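Long-range contacts in putative cell filamentation protein (Bartonella quintana, PDB 4LU4), which is a putative host-targeted effector with a Fic domain, a fold that in relatives often transfers AMP to proteins, though its own activity is not established: residues A[181-186]-A[209-214]; A[60-65]-A[164-169]. All coordinates share one frame; numbering follows the deposited sequence.

Interaction 1 (A[181-186]-A[209-214])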
loop_
_atom_site.group_PDB
_atom_site.type_symbol
_atom_site.label_atom_id
_atom_site.label_comp_id
_atom_site.label_asym_id
_atom_site.label_seq_id
_atom_site.Cartn_x
_atom_site.Cartn_y
_atom_site.Cartn_z
ATOM N N SER A 181 9.013 7.448 -7.756
ATOM C CA SER A 181 10.173 8.283 -7.513
ATOM C C SER A 181 10.132 9.577 -8.323
ATOM O O SER A 181 10.856 10.478 -7.994
ATOM C CB SER A 181 11.485 7.522 -7.834
ATOM O OG SER A 181 11.686 7.339 -9.233
ATOM N N LEU A 182 9.255 9.677 -9.336
ATOM C CA LEU A 182 9.152 10.893 -10.182
ATOM C C LEU A 182 8.460 12.047 -9.501
ATOM O O LEU A 182 8.569 13.178 -9.956
ATOM C CB LEU A 182 8.445 10.589 -11.524
ATOM C CG LEU A 182 9.204 9.542 -12.328
ATOM C CD1 LEU A 182 8.517 9.053 -13.600
ATOM C CD2 LEU A 182 10.626 9.986 -12.599
ATOM N N ILE A 183 7.844 11.766 -8.359
ATOM C CA ILE A 183 6.846 12.590 -7.757
ATOM C C ILE A 183 7.254 12.966 -6.322
ATOM O O ILE A 183 7.838 12.155 -5.599
ATOM C CB ILE A 183 5.495 11.751 -7.855
ATOM C CG1 ILE A 183 4.515 12.449 -8.730
ATOM C CG2 ILE A 183 4.888 11.361 -6.551
ATOM C CD1 ILE A 183 5.061 12.729 -10.080
ATOM N N THR A 184 6.967 14.188 -5.899
ATOM C CA THR A 184 7.328 14.562 -4.549
ATOM C C THR A 184 6.241 14.107 -3.571
ATOM O O THR A 184 5.079 14.013 -3.926
ATOM C CB THR A 184 7.496 16.071 -4.321
ATOM O OG1 THR A 184 6.222 16.683 -4.424
ATOM C CG2 THR A 184 8.485 16.776 -5.324
ATOM N N LYS A 185 6.674 13.890 -2.331
ATOM C CA LYS A 185 5.793 13.694 -1.170
ATOM C C LYS A 185 4.674 14.735 -1.058
ATOM O O LYS A 185 3.545 14.340 -0.780
ATOM C CB LYS A 185 6.616 13.671 0.125
ATOM C CG LYS A 185 5.853 13.984 1.406
ATOM C CD LYS A 185 6.256 13.081 2.576
ATOM C CE LYS A 185 5.925 11.623 2.272
ATOM N NZ LYS A 185 5.347 10.943 3.481
ATOM N N GLU A 186 5.008 16.021 -1.253
ATOM C CA GLU A 186 4.051 17.137 -1.124
ATOM C C GLU A 186 2.950 17.015 -2.178
ATOM O O GLU A 186 1.787 17.371 -1.954
ATOM C CB GLU A 186 4.699 18.521 -1.289
ATOM C CG GLU A 186 5.119 19.309 -0.049
ATOM C CD GLU A 186 5.747 20.692 -0.425
ATOM O OE1 GLU A 186 6.235 20.868 -1.564
ATOM O OE2 GLU A 186 5.761 21.626 0.406
ATOM N N GLU A 209 -0.660 10.080 -14.701
ATOM C CA GLU A 209 -0.184 10.290 -16.067
ATOM C C GLU A 209 1.297 10.583 -16.095
ATOM O O GLU A 209 2.022 10.233 -17.046
ATOM C CB GLU A 209 -0.928 11.452 -16.721
ATOM C CG GLU A 209 -2.341 11.100 -17.113
ATOM C CD GLU A 209 -2.922 12.169 -17.981
ATOM O OE1 GLU A 209 -2.319 13.276 -18.072
ATOM O OE2 GLU A 209 -3.980 11.903 -18.578
ATOM N N ASP A 210 1.755 11.272 -15.061
ATOM C CA ASP A 210 3.196 11.560 -14.917
ATOM C C ASP A 210 4.027 10.348 -14.490
ATOM O O ASP A 210 5.235 10.337 -14.703
ATOM C CB ASP A 210 3.382 12.649 -13.871
ATOM C CG ASP A 210 2.994 14.021 -14.395
ATOM O OD1 ASP A 210 2.731 14.083 -15.610
ATOM O OD2 ASP A 210 2.857 14.970 -13.587
ATOM N N ILE A 211 3.414 9.370 -13.795
ATOM C CA ILE A 211 4.184 8.180 -13.359
ATOM C C ILE A 211 3.959 6.867 -14.085
ATOM O O ILE A 211 4.649 5.905 -13.738
ATOM C CB ILE A 211 4.090 7.893 -11.804
ATOM C CG1 ILE A 211 2.730 7.405 -11.390
ATOM C CG2 ILE A 211 4.456 9.124 -11.026
ATOM C CD1 ILE A 211 2.689 7.009 -9.914
ATOM N N THR A 212 3.059 6.828 -15.074
ATOM C CA THR A 212 2.764 5.653 -15.874
ATOM C C THR A 212 3.483 5.648 -17.246
ATOM O O THR A 212 3.128 6.436 -18.127
ATOM C CB THR A 212 1.223 5.558 -16.098
ATOM O OG1 THR A 212 0.549 5.578 -14.842
ATOM C CG2 THR A 212 0.833 4.324 -16.878
ATOM N N HIS A 213 4.460 4.749 -17.435
ATOM C CA HIS A 213 5.353 4.744 -18.630
ATOM C C HIS A 213 5.345 3.395 -19.315
ATOM O O HIS A 213 5.518 2.373 -18.634
ATOM C CB HIS A 213 6.776 5.167 -18.217
ATOM C CG HIS A 213 6.787 6.507 -17.565
ATOM N ND1 HIS A 213 6.785 7.680 -18.296
ATOM C CD2 HIS A 213 6.604 6.866 -16.279
ATOM C CE1 HIS A 213 6.650 8.701 -17.482
ATOM N NE2 HIS A 213 6.525 8.235 -16.252
ATOM N N PRO A 214 5.079 3.371 -20.630
ATOM C CA PRO A 214 4.893 2.147 -21.425
ATOM C C PRO A 214 6.228 1.440 -21.376
ATOM O O PRO A 214 7.245 2.136 -21.411
ATOM C CB PRO A 214 4.468 2.675 -22.832
ATOM C CG PRO A 214 4.931 4.125 -22.862
ATOM C CD PRO A 214 4.838 4.593 -21.430
#

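Interaction 2 (A[60-65]-A[164-169])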
loop_
_atom_site.group_PDB
_atom_site.type_symbol
_atom_site.label_atom_id
_atom_site.label_comp_id
_atom_site.label_asym_id
_atom_site.label_seq_id
_atom_site.Cartn_x
_atom_site.Cartn_y
_atom_site.Cartn_z
ATOM N N ALA A 60 -6.187 -10.466 -0.157
ATOM C CA ALA A 60 -5.125 -11.479 0.036
ATOM C C ALA A 60 -3.800 -11.053 -0.615
ATOM O O ALA A 60 -2.733 -11.167 -0.035
ATOM C CB ALA A 60 -5.560 -12.834 -0.506
ATOM N N TYR A 61 -3.858 -10.512 -1.813
ATOM C CA TYR A 61 -2.629 -10.028 -2.441
ATOM C C TYR A 61 -1.967 -8.880 -1.714
ATOM O O TYR A 61 -0.740 -8.845 -1.523
ATOM C CB TYR A 61 -2.877 -9.661 -3.867
ATOM C CG TYR A 61 -1.604 -9.412 -4.658
ATOM C CD1 TYR A 61 -0.570 -10.378 -4.691
ATOM C CD2 TYR A 61 -1.443 -8.233 -5.435
ATOM C CE1 TYR A 61 0.589 -10.175 -5.466
ATOM C CE2 TYR A 61 -0.274 -8.032 -6.223
ATOM C CZ TYR A 61 0.727 -8.979 -6.191
ATOM O OH TYR A 61 1.864 -8.810 -6.967
ATOM N N LEU A 62 -2.769 -7.905 -1.318
ATOM C CA LEU A 62 -2.231 -6.862 -0.440
ATOM C C LEU A 62 -1.548 -7.408 0.828
ATOM O O LEU A 62 -0.511 -6.905 1.218
ATOM C CB LEU A 62 -3.314 -5.908 0.003
ATOM C CG LEU A 62 -3.577 -4.492 -0.511
ATOM C CD1 LEU A 62 -4.210 -3.765 0.719
ATOM C CD2 LEU A 62 -2.452 -3.662 -1.054
ATOM N N ARG A 63 -2.142 -8.435 1.451
ATOM C CA ARG A 63 -1.538 -9.082 2.613
ATOM C C ARG A 63 -0.220 -9.721 2.211
ATOM O O ARG A 63 0.741 -9.662 2.923
ATOM C CB ARG A 63 -2.447 -10.173 3.180
ATOM C CG ARG A 63 -3.550 -9.660 4.064
ATOM C CD ARG A 63 -4.337 -10.816 4.729
ATOM N NE ARG A 63 -5.434 -10.192 5.433
ATOM C CZ ARG A 63 -6.679 -9.992 4.973
ATOM N NH1 ARG A 63 -7.126 -10.507 3.806
ATOM N NH2 ARG A 63 -7.535 -9.331 5.771
ATOM N N THR A 64 -0.179 -10.325 1.030
ATOM C CA THR A 64 1.058 -10.945 0.536
ATOM C C THR A 64 2.199 -9.915 0.382
ATOM O O THR A 64 3.331 -10.174 0.782
ATOM C CB THR A 64 0.772 -11.681 -0.743
ATOM O OG1 THR A 64 0.055 -12.890 -0.410
ATOM C CG2 THR A 64 2.116 -12.006 -1.540
ATOM N N ILE A 65 1.875 -8.747 -0.171
ATOM C CA ILE A 65 2.820 -7.657 -0.403
ATOM C C ILE A 65 3.330 -7.143 0.945
ATOM O O ILE A 65 4.510 -7.089 1.220
ATOM C CB ILE A 65 2.166 -6.487 -1.182
ATOM C CG1 ILE A 65 1.881 -6.843 -2.651
ATOM C CG2 ILE A 65 3.140 -5.280 -1.178
ATOM C CD1 ILE A 65 0.963 -5.859 -3.381
ATOM N N ARG A 164 1.829 1.404 -2.936
ATOM C CA ARG A 164 2.668 1.729 -4.110
ATOM C C ARG A 164 3.093 0.466 -4.854
ATOM O O ARG A 164 2.993 0.372 -6.113
ATOM C CB ARG A 164 3.916 2.541 -3.733
ATOM C CG ARG A 164 3.669 4.041 -3.396
ATOM C CD ARG A 164 5.043 4.614 -2.908
ATOM N NE ARG A 164 4.674 5.258 -1.751
ATOM C CZ ARG A 164 5.162 5.192 -0.558
ATOM N NH1 ARG A 164 6.329 4.707 -0.236
ATOM N NH2 ARG A 164 4.451 5.851 0.295
ATOM N N MET A 165 3.484 -0.535 -4.081
ATOM C CA MET A 165 3.859 -1.811 -4.653
ATOM C C MET A 165 2.669 -2.493 -5.356
ATOM O O MET A 165 2.843 -2.975 -6.480
ATOM C CB MET A 165 4.549 -2.784 -3.643
ATOM C CG MET A 165 4.972 -4.061 -4.340
ATOM S SD MET A 165 6.203 -3.862 -5.658
ATOM C CE MET A 165 7.640 -3.397 -4.737
ATOM N N PHE A 166 1.512 -2.489 -4.746
ATOM C CA PHE A 166 0.267 -2.988 -5.418
ATOM C C PHE A 166 0.101 -2.297 -6.787
ATOM O O PHE A 166 -0.116 -2.975 -7.826
ATOM C CB PHE A 166 -0.915 -2.785 -4.476
ATOM C CG PHE A 166 -2.267 -3.308 -4.944
ATOM C CD1 PHE A 166 -3.056 -2.560 -5.787
ATOM C CD2 PHE A 166 -2.776 -4.497 -4.432
ATOM C CE1 PHE A 166 -4.342 -2.981 -6.148
ATOM C CE2 PHE A 166 -4.038 -4.938 -4.768
ATOM C CZ PHE A 166 -4.824 -4.199 -5.659
ATOM N N MET A 167 0.288 -0.980 -6.808
ATOM C CA MET A 167 0.183 -0.272 -8.070
ATOM C C MET A 167 1.285 -0.671 -9.070
ATOM O O MET A 167 1.025 -0.783 -10.239
ATOM C CB MET A 167 0.143 1.237 -7.879
ATOM C CG MET A 167 -0.889 1.768 -6.884
ATOM S SD MET A 167 -2.570 1.250 -7.230
ATOM C CE MET A 167 -2.705 1.795 -8.955
ATOM N N GLU A 168 2.501 -0.859 -8.621
ATOM C CA GLU A 168 3.553 -1.267 -9.500
ATOM C C GLU A 168 3.259 -2.597 -10.198
ATOM O O GLU A 168 3.561 -2.780 -11.372
ATOM C CB GLU A 168 4.872 -1.368 -8.751
ATOM C CG GLU A 168 5.526 -0.035 -8.457
ATOM C CD GLU A 168 7.008 -0.223 -8.040
ATOM O OE1 GLU A 168 7.718 -1.094 -8.631
ATOM O OE2 GLU A 168 7.461 0.522 -7.147
ATOM N N LYS A 169 2.715 -3.524 -9.438
ATOM C CA LYS A 169 2.420 -4.868 -9.941
ATOM C C LYS A 169 1.195 -4.883 -10.931
ATOM O O LYS A 169 1.192 -5.588 -11.899
ATOM C CB LYS A 169 2.153 -5.805 -8.769
ATOM C CG LYS A 169 3.318 -5.929 -7.746
ATOM C CD LYS A 169 4.651 -6.410 -8.361
ATOM C CE LYS A 169 4.506 -7.866 -8.857
ATOM N NZ LYS A 169 5.751 -8.350 -9.482
#

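Interaction 1 (A[181-186]-A[209-214])
L182 reaches out from a 3-10 turn to the place where helix 202-211 runs into strand 212-214. Its CB lies 4.3 Å from CG2 of I211. CG is anti to the carbonyl carbon (chi1 -60°) and the next torsion is extended (chi2 174°); together they carry CD1 to H213. There CD1 comes 3.4 Å from NE2 of H213, at an oblique angle to the ring, and 3.7 Å from the backbone O of D210. These two polar atoms are already joined to each other. H213 NE2 donates to D210 O at 2.9 Å, with an N-H...O angle of 141°, and it approaches from above the carbonyl plane. Around this spot the chain makes a small two-stranded antiparallel sheet, in which strand 212-214 pairs with strand 176-178. Two residues separate the latter from the start of 181-186. I183 adds the second apolar patch. Its CD1 meets CG2 of I211 at 3.8 Å, the two side chains crossing at about a right angle. The same CD1 lies 4.1 Å from CB of D210, while the carboxylate of D210 turns to a salt bridge with R187 in helix 185-197.

Interaction 2 (A[60-65]-A[164-169])
F166 is the centre of the apolar contacts between helix 60-65 and helix 164-169. CD2 of L62 lies 3.5 Å from CD2 of F166, oblique to the ring, and the two side chains cross at about a right angle. With CG anti to the backbone N (chi1 -176°), the F166 ring is directed toward helix 59-70, where L62 and Y61 meet CD2. I65 brings CD1 to the edge of the F166 ring and to its backbone, 3.6 Å from CA of F166. The other branch, CG2 of I65, packs 3.8 Å from CB of M165.

Aromatic contacts come next. CD2 of Y61 is 4.1 Å from CD2 of F166, and the approach is oblique rather than a stack. One face of the Y61 ring is covered within its own helix by CG1 of I65.

The third kind is polar against aliphatic. OH of Y61 lies 3.3 Å from CG and 3.4 Å from CE of K169, whose chain is bent at chi2 and chi3. The ammonium goes on to E51 O, F48 O and Q172.

The segment axes approach to 10.1 Å, with 114° between their N-to-C directions. Helix 159-173 follows the HPFRKGNGR Fic-motif loop, and L62 also touches P154 and F155 of that loop. The contact thus seats helix 59-70 against the base of the motif. Hydrocarbon and ring surfaces carry it, so side-chain shape sets the fit, while the buried K169 charge is met by backbone carbonyls and an amide oxygen.

In the fold
Interaction 2 comes first along the chain and closes before interaction 1 opens. Their centres lie 18 Å apart, and the nearest atoms are about 6 Å apart without touching. Interaction 2 is buried, its centre about 6 Å from the centre of the chain; that of interaction 1 is about 16 Å from it, at the surface. Helix 159-173, which carries 164-169, leads into strand 176-178 and then 181-186, so a short run of chain connects the two. Helix 135-152 borders both: it packs on F166 and M167, and on E209 and T212. The buried helix packing of interaction 2 thus continues, through helix 159-173 and the small sheet, to the surface contact near the C-terminal end.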